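Local coordinates for protein 3-hydroxyisobutyrate dehydrogenase (Thermus thermophilus, PDB 2CVZ) that catalyses the NADP-dependent oxidation of 3-hydroxyisobutyrate, a step of valine catabolism, at residues E2-M16 against L50-L63. Numbering follows the deposited sequence.
Sequences EKVAFIGLGAMGYPM and LERVAEARVIFTCL. With NDP (NADPH dihydro-nicotinamide-adenine-dinucleotide phosphate), chain G.
Phe6 and Phe60 are paired on neighbouring parallel strands, 4-7 and 58-61, and their side chains cross at about a right angle, with Phe6 CD1 3.3 Å from Phe60 CB. With CG swung anti to the backbone N (chi1 -157°), the Phe6 ring runs on until its CZ meets Cys62 CB at 3.7 Å. The other face is also closely packed: Ala5, small enough for a close approach, sets its CB 3.6 Å from Val53 CG1, while the longer Ile7 reaches Val53 and Leu50 with CD1. Backbone bonds such as Phe60 N to Ala5 O (2.8 Å) join the strands. Beyond them, Gly8, Gly10 and Gly13 fit the GxGxxG pattern of a Rossmann fold: the backbone angles at Gly8 demand glycine, and a side chain on Gly10 would strike NADPH, whose phosphate oxygens O1A and O2N accept bonds from Ala11 N and Met12 N.

At the looser, solvent-facing end Arg57 grips Glu2 side-on, NE to OE1 at 2.7 Å and NH2 to OE2 at 3.3 Å, with carboxylate and guanidinium nearly coplanar, 27° apart. Replacing Arg57 with an alanine would probably set the Glu2 carboxylate free to turn without its charged mate and take a donor from Gly83 O. A water links Lys3 N to Glu55 O.

Strand 4-7 lies between 26-29 and 58-61; helix 13-23 packs on the Phe6 and Phe60 face, helix 66-76 on Ile7 and Leu50.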
ATOM      1  N   GLU C   2      15.772  26.142  44.814  1.00 45.21           N
ATOM      2  CA  GLU C   2      15.101  25.616  43.641  1.00 41.67           C
ATOM      3  C   GLU C   2      15.764  24.344  43.106  1.00 38.41           C
ATOM      4  O   GLU C   2      16.959  24.298  42.844  1.00 36.84           O
ATOM      5  CB  GLU C   2      15.240  26.660  42.483  1.00 43.96           C
ATOM      6  CG  GLU C   2      14.537  27.984  42.762  1.00 46.60           C
ATOM      7  CD  GLU C   2      13.027  27.859  42.742  1.00 48.16           C
ATOM      8  OE1 GLU C   2      12.481  27.460  41.692  1.00 48.88           O
ATOM      9  OE2 GLU C   2      12.386  28.159  43.771  1.00 49.76           O
ATOM     10  N   LYS C   3      14.903  23.318  42.979  1.00 33.74           N
ATOM     11  CA  LYS C   3      15.423  22.066  42.465  1.00 30.67           C
ATOM     12  C   LYS C   3      14.603  21.497  41.271  1.00 27.51           C
ATOM     13  O   LYS C   3      13.516  22.006  40.997  1.00 25.80           O
ATOM     14  CB  LYS C   3      15.357  20.956  43.565  1.00 32.35           C
ATOM     15  CG  LYS C   3      16.245  21.232  44.766  1.00 35.37           C
ATOM     16  CD  LYS C   3      16.315  20.005  45.658  1.00 37.93           C
ATOM     17  CE  LYS C   3      17.241  20.213  46.844  1.00 39.70           C
ATOM     18  NZ  LYS C   3      17.406  18.951  47.619  1.00 40.86           N
ATOM     19  N   VAL C   4      15.131  20.500  40.573  1.00 23.74           N
ATOM     20  CA  VAL C   4      14.417  19.898  39.461  1.00 22.82           C
ATOM     21  C   VAL C   4      14.313  18.420  39.803  1.00 22.21           C
ATOM     22  O   VAL C   4      15.024  17.932  40.684  1.00 21.67           O
ATOM     23  CB  VAL C   4      15.166  20.087  38.122  1.00 22.26           C
ATOM     24  CG1 VAL C   4      15.303  21.575  37.818  1.00 23.52           C
ATOM     25  CG2 VAL C   4      16.534  19.420  38.183  1.00 23.13           C
ATOM     26  N   ALA C   5      13.416  17.709  39.135  1.00 20.45           N
ATOM     27  CA  ALA C   5      13.250  16.291  39.412  1.00 21.34           C
ATOM     28  C   ALA C   5      12.964  15.561  38.118  1.00 21.30           C
ATOM     29  O   ALA C   5      12.393  16.137  37.196  1.00 21.96           O
ATOM     30  CB  ALA C   5      12.107  16.081  40.400  1.00 22.11           C
ATOM     31  N   PHE C   6      13.366  14.297  38.048  1.00 21.57           N
ATOM     32  CA  PHE C   6      13.136  13.509  36.846  1.00 20.69           C
ATOM     33  C   PHE C   6      12.469  12.185  37.199  1.00 22.17           C
ATOM     34  O   PHE C   6      12.877  11.501  38.144  1.00 22.54           O
ATOM     35  CB  PHE C   6      14.458  13.235  36.126  1.00 19.06           C
ATOM     36  CG  PHE C   6      14.297  12.932  34.661  1.00 19.20           C
ATOM     37  CD1 PHE C   6      14.506  13.925  33.707  1.00 19.25           C
ATOM     38  CD2 PHE C   6      13.913  11.663  34.234  1.00 19.10           C
ATOM     39  CE1 PHE C   6      14.332  13.657  32.346  1.00 18.91           C
ATOM     40  CE2 PHE C   6      13.737  11.386  32.878  1.00 20.06           C
ATOM     41  CZ  PHE C   6      13.947  12.385  31.933  1.00 18.05           C
ATOM     42  N   ILE C   7      11.441  11.832  36.435  1.00 21.53           N
ATOM     43  CA  ILE C   7      10.712  10.588  36.644  1.00 21.60           C
ATOM     44  C   ILE C   7      10.845   9.706  35.410  1.00 22.11           C
ATOM     45  O   ILE C   7      10.548  10.142  34.299  1.00 22.50           O
ATOM     46  CB  ILE C   7       9.211  10.855  36.891  1.00 22.68           C
ATOM     47  CG1 ILE C   7       9.026  11.649  38.186  1.00 24.27           C
ATOM     48  CG2 ILE C   7       8.452   9.537  36.939  1.00 22.72           C
ATOM     49  CD1 ILE C   7       7.602  12.115  38.419  1.00 25.11           C
ATOM     50  N   GLY C   8      11.293   8.470  35.610  1.00 21.09           N
ATOM     51  CA  GLY C   8      11.449   7.552  34.495  1.00 20.66           C
ATOM     52  C   GLY C   8      12.871   7.518  33.974  1.00 21.37           C
ATOM     53  O   GLY C   8      13.199   8.171  32.983  1.00 21.03           O
ATOM     54  N   LEU C   9      13.720   6.743  34.642  1.00 20.16           N
ATOM     55  CA  LEU C   9      15.120   6.630  34.250  1.00 20.08           C
ATOM     56  C   LEU C   9      15.340   5.472  33.282  1.00 21.29           C
ATOM     57  O   LEU C   9      16.033   4.506  33.601  1.00 21.41           O
ATOM     58  CB  LEU C   9      15.990   6.450  35.500  1.00 19.34           C
ATOM     59  CG  LEU C   9      15.763   7.502  36.591  1.00 19.36           C
ATOM     60  CD1 LEU C   9      16.619   7.181  37.807  1.00 19.65           C
ATOM     61  CD2 LEU C   9      16.103   8.890  36.051  1.00 20.38           C
ATOM     62  N   GLY C  10      14.752   5.578  32.095  1.00 21.05           N
ATOM     63  CA  GLY C  10      14.895   4.529  31.101  1.00 20.93           C
ATOM     64  C   GLY C  10      16.049   4.761  30.146  1.00 21.05           C
ATOM     65  O   GLY C  10      16.998   5.478  30.471  1.00 20.89           O
ATOM     66  N   ALA C  11      15.972   4.152  28.966  1.00 18.94           N
ATOM     67  CA  ALA C  11      17.017   4.290  27.959  1.00 20.10           C
ATOM     68  C   ALA C  11      17.303   5.768  27.726  1.00 19.94           C
ATOM     69  O   ALA C  11      18.454   6.177  27.600  1.00 19.15           O
ATOM     70  CB  ALA C  11      16.579   3.635  26.657  1.00 19.69           C
HETATM   71  N   MSE C  12      16.238   6.557  27.678  1.00 18.82           N
HETATM   72  CA  MSE C  12      16.354   7.993  27.460  1.00 19.71           C
HETATM   73  C   MSE C  12      16.456   8.782  28.759  1.00 19.71           C
HETATM   74  O   MSE C  12      17.329   9.638  28.904  1.00 20.10           O
HETATM   75  CB  MSE C  12      15.150   8.504  26.670  1.00 20.22           C
HETATM   76  CG  MSE C  12      15.049   7.965  25.262  1.00 19.87           C
HETATM   77 SE   MSE C  12      16.567   8.447  24.161  1.00 26.35          SE
HETATM   78  CE  MSE C  12      16.215  10.337  24.014  1.00 18.41           C
ATOM     79  N   GLY C  13      15.558   8.492  29.696  1.00 19.04           N
ATOM     80  CA  GLY C  13      15.536   9.204  30.961  1.00 19.60           C
ATOM     81  C   GLY C  13      16.801   9.162  31.797  1.00 19.82           C
ATOM     82  O   GLY C  13      17.196  10.169  32.383  1.00 18.64           O
ATOM     83  N   TYR C  14      17.438   7.999  31.868  1.00 20.25           N
ATOM     84  CA  TYR C  14      18.655   7.863  32.661  1.00 20.55           C
ATOM     85  C   TYR C  14      19.712   8.897  32.248  1.00 20.37           C
ATOM     86  O   TYR C  14      20.121   9.730  33.059  1.00 21.13           O
ATOM     87  CB  TYR C  14      19.209   6.437  32.530  1.00 20.93           C
ATOM     88  CG  TYR C  14      20.253   6.079  33.568  1.00 21.94           C
ATOM     89  CD1 TYR C  14      19.883   5.665  34.850  1.00 22.39           C
ATOM     90  CD2 TYR C  14      21.610   6.166  33.270  1.00 22.59           C
ATOM     91  CE1 TYR C  14      20.851   5.345  35.811  1.00 22.92           C
ATOM     92  CE2 TYR C  14      22.578   5.851  34.217  1.00 22.82           C
ATOM     93  CZ  TYR C  14      22.195   5.442  35.481  1.00 23.09           C
ATOM     94  OH  TYR C  14      23.164   5.138  36.411  1.00 24.29           O
ATOM     95  N   PRO C  15      20.170   8.867  30.983  1.00 20.13           N
ATOM     96  CA  PRO C  15      21.179   9.858  30.587  1.00 20.59           C
ATOM     97  C   PRO C  15      20.664  11.299  30.629  1.00 20.37           C
ATOM     98  O   PRO C  15      21.399  12.215  30.993  1.00 18.92           O
ATOM     99  CB  PRO C  15      21.576   9.408  29.179  1.00 19.29           C
ATOM    100  CG  PRO C  15      20.337   8.722  28.673  1.00 20.88           C
ATOM    101  CD  PRO C  15      19.887   7.935  29.876  1.00 19.92           C
HETATM  102  N   MSE C  16      19.400  11.497  30.263  1.00 20.29           N
HETATM  103  CA  MSE C  16      18.816  12.836  30.280  1.00 19.03           C
HETATM  104  C   MSE C  16      18.882  13.440  31.675  1.00 19.45           C
HETATM  105  O   MSE C  16      19.295  14.591  31.848  1.00 18.78           O
HETATM  106  CB  MSE C  16      17.361  12.785  29.813  1.00 19.52           C
HETATM  107  CG  MSE C  16      17.210  12.559  28.326  1.00 18.05           C
HETATM  108 SE   MSE C  16      15.360  12.272  27.841  1.00 19.13          SE
HETATM  109  CE  MSE C  16      14.701  14.064  28.074  1.00 15.92           C
ATOM    110  N   LEU C  50       8.740   8.806  45.242  1.00 32.49           N
ATOM    111  CA  LEU C  50       7.945   9.611  44.325  1.00 32.73           C
ATOM    112  C   LEU C  50       7.357  10.902  44.889  1.00 32.65           C
ATOM    113  O   LEU C  50       7.335  11.923  44.205  1.00 32.76           O
ATOM    114  CB  LEU C  50       6.823   8.759  43.729  1.00 32.66           C
ATOM    115  CG  LEU C  50       5.996   9.421  42.627  1.00 33.70           C
ATOM    116  CD1 LEU C  50       6.910   9.873  41.497  1.00 33.28           C
ATOM    117  CD2 LEU C  50       4.956   8.440  42.114  1.00 34.36           C
ATOM    118  N   GLU C  51       6.890  10.865  46.132  1.00 32.62           N
ATOM    119  CA  GLU C  51       6.284  12.043  46.747  1.00 33.28           C
ATOM    120  C   GLU C  51       7.173  13.288  46.753  1.00 32.27           C
ATOM    121  O   GLU C  51       6.696  14.399  46.523  1.00 32.44           O
ATOM    122  CB  GLU C  51       5.857  11.730  48.185  1.00 35.99           C
ATOM    123  CG  GLU C  51       4.968  12.802  48.799  1.00 40.25           C
ATOM    124  CD  GLU C  51       4.833  12.663  50.304  1.00 42.73           C
ATOM    125  OE1 GLU C  51       4.568  11.537  50.777  1.00 43.22           O
ATOM    126  OE2 GLU C  51       4.985  13.684  51.012  1.00 43.18           O
ATOM    127  N   ARG C  52       8.463  13.103  47.018  1.00 30.34           N
ATOM    128  CA  ARG C  52       9.399  14.221  47.074  1.00 30.15           C
ATOM    129  C   ARG C  52       9.588  14.961  45.752  1.00 29.90           C
ATOM    130  O   ARG C  52      10.107  16.077  45.731  1.00 29.75           O
ATOM    131  CB  ARG C  52      10.761  13.744  47.584  1.00 30.06           C
ATOM    132  CG  ARG C  52      10.759  13.271  49.031  1.00 31.77           C
ATOM    133  CD  ARG C  52      12.178  13.232  49.568  1.00 31.42           C
ATOM    134  NE  ARG C  52      12.785  14.558  49.499  1.00 32.54           N
ATOM    135  CZ  ARG C  52      14.084  14.800  49.625  1.00 31.27           C
ATOM    136  NH1 ARG C  52      14.930  13.800  49.831  1.00 31.34           N
ATOM    137  NH2 ARG C  52      14.536  16.045  49.539  1.00 31.90           N
ATOM    138  N   VAL C  53       9.173  14.342  44.653  1.00 29.81           N
ATOM    139  CA  VAL C  53       9.309  14.967  43.342  1.00 31.40           C
ATOM    140  C   VAL C  53       8.564  16.303  43.286  1.00 30.29           C
ATOM    141  O   VAL C  53       8.975  17.224  42.578  1.00 30.03           O
ATOM    142  CB  VAL C  53       8.783  14.028  42.230  1.00 31.61           C
ATOM    143  CG1 VAL C  53       8.774  14.745  40.887  1.00 31.36           C
ATOM    144  CG2 VAL C  53       9.662  12.789  42.153  1.00 32.74           C
ATOM    145  N   ALA C  54       7.479  16.410  44.047  1.00 31.21           N
ATOM    146  CA  ALA C  54       6.677  17.632  44.081  1.00 30.57           C
ATOM    147  C   ALA C  54       7.442  18.808  44.686  1.00 30.80           C
ATOM    148  O   ALA C  54       6.975  19.947  44.650  1.00 30.87           O
ATOM    149  CB  ALA C  54       5.393  17.388  44.866  1.00 32.08           C
ATOM    150  N   GLU C  55       8.613  18.530  45.247  1.00 30.80           N
ATOM    151  CA  GLU C  55       9.438  19.573  45.847  1.00 30.56           C
ATOM    152  C   GLU C  55      10.107  20.424  44.771  1.00 29.76           C
ATOM    153  O   GLU C  55      10.544  21.544  45.034  1.00 29.07           O
ATOM    154  CB  GLU C  55      10.525  18.950  46.729  1.00 32.47           C
ATOM    155  CG  GLU C  55      10.045  18.425  48.070  1.00 33.59           C
ATOM    156  CD  GLU C  55      11.158  17.753  48.855  1.00 35.31           C
ATOM    157  OE1 GLU C  55      12.296  18.270  48.833  1.00 33.99           O
ATOM    158  OE2 GLU C  55      10.895  16.715  49.497  1.00 35.75           O
ATOM    159  N   ALA C  56      10.173  19.885  43.557  1.00 28.67           N
ATOM    160  CA  ALA C  56      10.819  20.565  42.438  1.00 28.02           C
ATOM    161  C   ALA C  56      10.024  21.698  41.799  1.00 28.01           C
ATOM    162  O   ALA C  56       8.792  21.713  41.830  1.00 28.39           O
ATOM    163  CB  ALA C  56      11.195  19.536  41.365  1.00 27.43           C
ATOM    164  N   ARG C  57      10.756  22.648  41.223  1.00 27.20           N
ATOM    165  CA  ARG C  57      10.166  23.785  40.527  1.00 26.89           C
ATOM    166  C   ARG C  57       9.808  23.284  39.131  1.00 25.46           C
ATOM    167  O   ARG C  57       8.850  23.744  38.509  1.00 24.42           O
ATOM    168  CB  ARG C  57      11.180  24.928  40.425  1.00 29.55           C
ATOM    169  CG  ARG C  57      10.787  26.039  39.457  1.00 32.56           C
ATOM    170  CD  ARG C  57       9.580  26.819  39.949  1.00 36.63           C
ATOM    171  NE  ARG C  57       9.891  27.610  41.136  1.00 40.13           N
ATOM    172  CZ  ARG C  57       9.022  28.394  41.765  1.00 41.71           C
ATOM    173  NH1 ARG C  57       7.776  28.497  41.325  1.00 42.30           N
ATOM    174  NH2 ARG C  57       9.405  29.085  42.832  1.00 41.76           N
ATOM    175  N   VAL C  58      10.597  22.331  38.645  1.00 23.81           N
ATOM    176  CA  VAL C  58      10.373  21.743  37.333  1.00 23.20           C
ATOM    177  C   VAL C  58      10.468  20.227  37.427  1.00 23.06           C
ATOM    178  O   VAL C  58      11.484  19.680  37.858  1.00 22.48           O
ATOM    179  CB  VAL C  58      11.407  22.231  36.295  1.00 24.78           C
ATOM    180  CG1 VAL C  58      11.060  21.671  34.916  1.00 23.94           C
ATOM    181  CG2 VAL C  58      11.440  23.750  36.263  1.00 24.69           C
ATOM    182  N   ILE C  59       9.394  19.558  37.027  1.00 22.46           N
ATOM    183  CA  ILE C  59       9.334  18.104  37.048  1.00 22.39           C
ATOM    184  C   ILE C  59       9.423  17.590  35.614  1.00 21.70           C
ATOM    185  O   ILE C  59       8.709  18.075  34.736  1.00 22.12           O
ATOM    186  CB  ILE C  59       8.005  17.613  37.666  1.00 22.89           C
ATOM    187  CG1 ILE C  59       7.938  18.017  39.141  1.00 23.87           C
ATOM    188  CG2 ILE C  59       7.881  16.104  37.516  1.00 23.43           C
ATOM    189  CD1 ILE C  59       6.631  17.667  39.814  1.00 26.48           C
ATOM    190  N   PHE C  60      10.306  16.622  35.382  1.00 20.83           N
ATOM    191  CA  PHE C  60      10.470  16.027  34.057  1.00 20.21           C
ATOM    192  C   PHE C  60      10.000  14.580  34.067  1.00 20.83           C
ATOM    193  O   PHE C  60      10.167  13.874  35.059  1.00 19.78           O
ATOM    194  CB  PHE C  60      11.936  15.998  33.620  1.00 19.06           C
ATOM    195  CG  PHE C  60      12.544  17.344  33.379  1.00 20.59           C
ATOM    196  CD1 PHE C  60      12.983  18.125  34.442  1.00 21.06           C
ATOM    197  CD2 PHE C  60      12.722  17.814  32.082  1.00 21.00           C
ATOM    198  CE1 PHE C  60      13.597  19.356  34.215  1.00 22.28           C
ATOM    199  CE2 PHE C  60      13.334  19.045  31.843  1.00 21.71           C
ATOM    200  CZ  PHE C  60      13.773  19.816  32.912  1.00 21.11           C
ATOM    201  N   THR C  61       9.431  14.136  32.951  1.00 20.82           N
ATOM    202  CA  THR C  61       8.996  12.756  32.824  1.00 20.73           C
ATOM    203  C   THR C  61       9.364  12.238  31.445  1.00 20.66           C
ATOM    204  O   THR C  61       9.313  12.970  30.461  1.00 20.75           O
ATOM    205  CB  THR C  61       7.466  12.591  33.008  1.00 22.24           C
ATOM    206  OG1 THR C  61       6.771  13.546  32.195  1.00 20.87           O
ATOM    207  CG2 THR C  61       7.076  12.770  34.466  1.00 22.50           C
ATOM    208  N   CYS C  62       9.777  10.980  31.384  1.00 20.66           N
ATOM    209  CA  CYS C  62      10.098  10.353  30.113  1.00 21.49           C
ATOM    210  C   CYS C  62       9.682   8.906  30.287  1.00 20.97           C
ATOM    211  O   CYS C  62      10.504   8.032  30.578  1.00 20.66           O
ATOM    212  CB  CYS C  62      11.585  10.444  29.787  1.00 21.89           C
ATOM    213  SG  CYS C  62      11.911   9.928  28.091  1.00 22.80           S
ATOM    214  N   LEU C  63       8.383   8.682  30.123  1.00 20.80           N
ATOM    215  CA  LEU C  63       7.775   7.370  30.288  1.00 21.48           C
ATOM    216  C   LEU C  63       7.344   6.792  28.939  1.00 21.79           C
ATOM    217  O   LEU C  63       7.404   7.473  27.916  1.00 21.98           O
ATOM    218  CB  LEU C  63       6.578   7.511  31.234  1.00 21.77           C
ATOM    219  CG  LEU C  63       6.958   8.151  32.578  1.00 22.75           C
ATOM    220  CD1 LEU C  63       5.712   8.570  33.351  1.00 23.53           C
ATOM    221  CD2 LEU C  63       7.791   7.166  33.380  1.00 23.87           C
TER
HETATM  222  PA  NDP G1303      12.404   2.541  28.355  1.00 22.75           P
HETATM  223  O1A NDP G1303      13.833   2.377  28.343  1.00 21.81           O
HETATM  224  O2A NDP G1303      11.439   1.422  28.068  1.00 23.93           O
HETATM  225  O5B NDP G1303      12.051   3.203  29.810  1.00 22.87           O
HETATM  226  C5B NDP G1303      10.686   3.455  30.164  1.00 23.18           C
HETATM  227  C4B NDP G1303      10.791   4.065  31.555  1.00 24.39           C
HETATM  228  O4B NDP G1303       9.423   4.296  31.987  1.00 24.01           O
HETATM  229  C3B NDP G1303      11.465   3.253  32.613  1.00 24.49           C
HETATM  230  O3B NDP G1303      12.191   4.142  33.502  1.00 24.41           O
HETATM  231  C2B NDP G1303      10.362   2.599  33.353  1.00 24.72           C
HETATM  232  O2B NDP G1303      10.619   2.111  34.672  1.00 25.08           O
HETATM  233  C1B NDP G1303       9.291   3.639  33.237  1.00 24.08           C
HETATM  234  N9A NDP G1303       7.924   3.069  33.386  1.00 24.46           N
HETATM  235  C8A NDP G1303       7.264   2.130  32.559  1.00 25.81           C
HETATM  236  N7A NDP G1303       6.053   1.871  33.014  1.00 25.49           N
HETATM  237  C5A NDP G1303       5.894   2.627  34.143  1.00 26.48           C
HETATM  238  C6A NDP G1303       4.845   2.800  35.074  1.00 27.60           C
HETATM  239  N6A NDP G1303       3.701   2.130  34.929  1.00 28.13           N
HETATM  240  N1A NDP G1303       5.011   3.654  36.114  1.00 28.35           N
HETATM  241  C2A NDP G1303       6.174   4.331  36.257  1.00 28.39           C
HETATM  242  N3A NDP G1303       7.225   4.240  35.436  1.00 26.33           N
HETATM  243  C4A NDP G1303       7.021   3.362  34.384  1.00 25.66           C
HETATM  244  O3  NDP G1303      11.980   3.735  27.422  1.00 22.62           O
HETATM  245  PN  NDP G1303      12.713   4.801  26.485  1.00 20.78           P
HETATM  246  O1N NDP G1303      13.417   4.041  25.448  1.00 21.88           O
HETATM  247  O2N NDP G1303      13.471   5.660  27.455  1.00 20.81           O
HETATM  248  O5D NDP G1303      11.460   5.646  25.971  1.00 20.45           O
HETATM  249  C5D NDP G1303      10.655   6.477  26.871  1.00 20.64           C
HETATM  250  C4D NDP G1303       9.899   7.509  25.980  1.00 21.04           C
HETATM  251  O4D NDP G1303      10.868   8.167  25.168  1.00 19.95           O
HETATM  252  C3D NDP G1303       8.941   6.830  24.996  1.00 19.99           C
HETATM  253  O3D NDP G1303       7.747   7.619  24.888  1.00 18.80           O
HETATM  254  C2D NDP G1303       9.727   6.729  23.716  1.00 20.76           C
HETATM  255  O2D NDP G1303       8.841   6.545  22.625  1.00 20.96           O
HETATM  256  C1D NDP G1303      10.460   8.133  23.797  1.00 20.21           C
HETATM  257  N1N NDP G1303      11.696   8.244  22.963  1.00 20.05           N
HETATM  258  C2N NDP G1303      12.589   7.137  22.929  1.00 20.60           C
HETATM  259  C3N NDP G1303      13.785   7.299  22.116  1.00 20.96           C
HETATM  260  C7N NDP G1303      14.767   6.213  22.030  1.00 21.74           C
HETATM  261  O7N NDP G1303      15.629   6.141  21.130  1.00 20.74           O
HETATM  262  N7N NDP G1303      14.779   5.236  22.956  1.00 18.82           N
HETATM  263  C4N NDP G1303      13.980   8.507  21.432  1.00 20.99           C
HETATM  264  C5N NDP G1303      13.105   9.553  21.484  1.00 21.52           C
HETATM  265  C6N NDP G1303      11.963   9.425  22.249  1.00 21.04           C
HETATM  266  P2B NDP G1303      11.343   0.771  34.979  1.00 25.79           P
HETATM  267  O1X NDP G1303      10.822   0.421  36.316  1.00 24.99           O
HETATM  268  O2X NDP G1303      12.812   1.010  34.956  1.00 26.53           O
HETATM  269  O3X NDP G1303      10.951  -0.277  33.939  1.00 24.28           O
HETATM  270  O   HOH W   1      12.460  23.716  44.222  1.00 37.08           O
HETATM  271  O   HOH W   2      13.197   6.853  29.835  1.00 18.04           O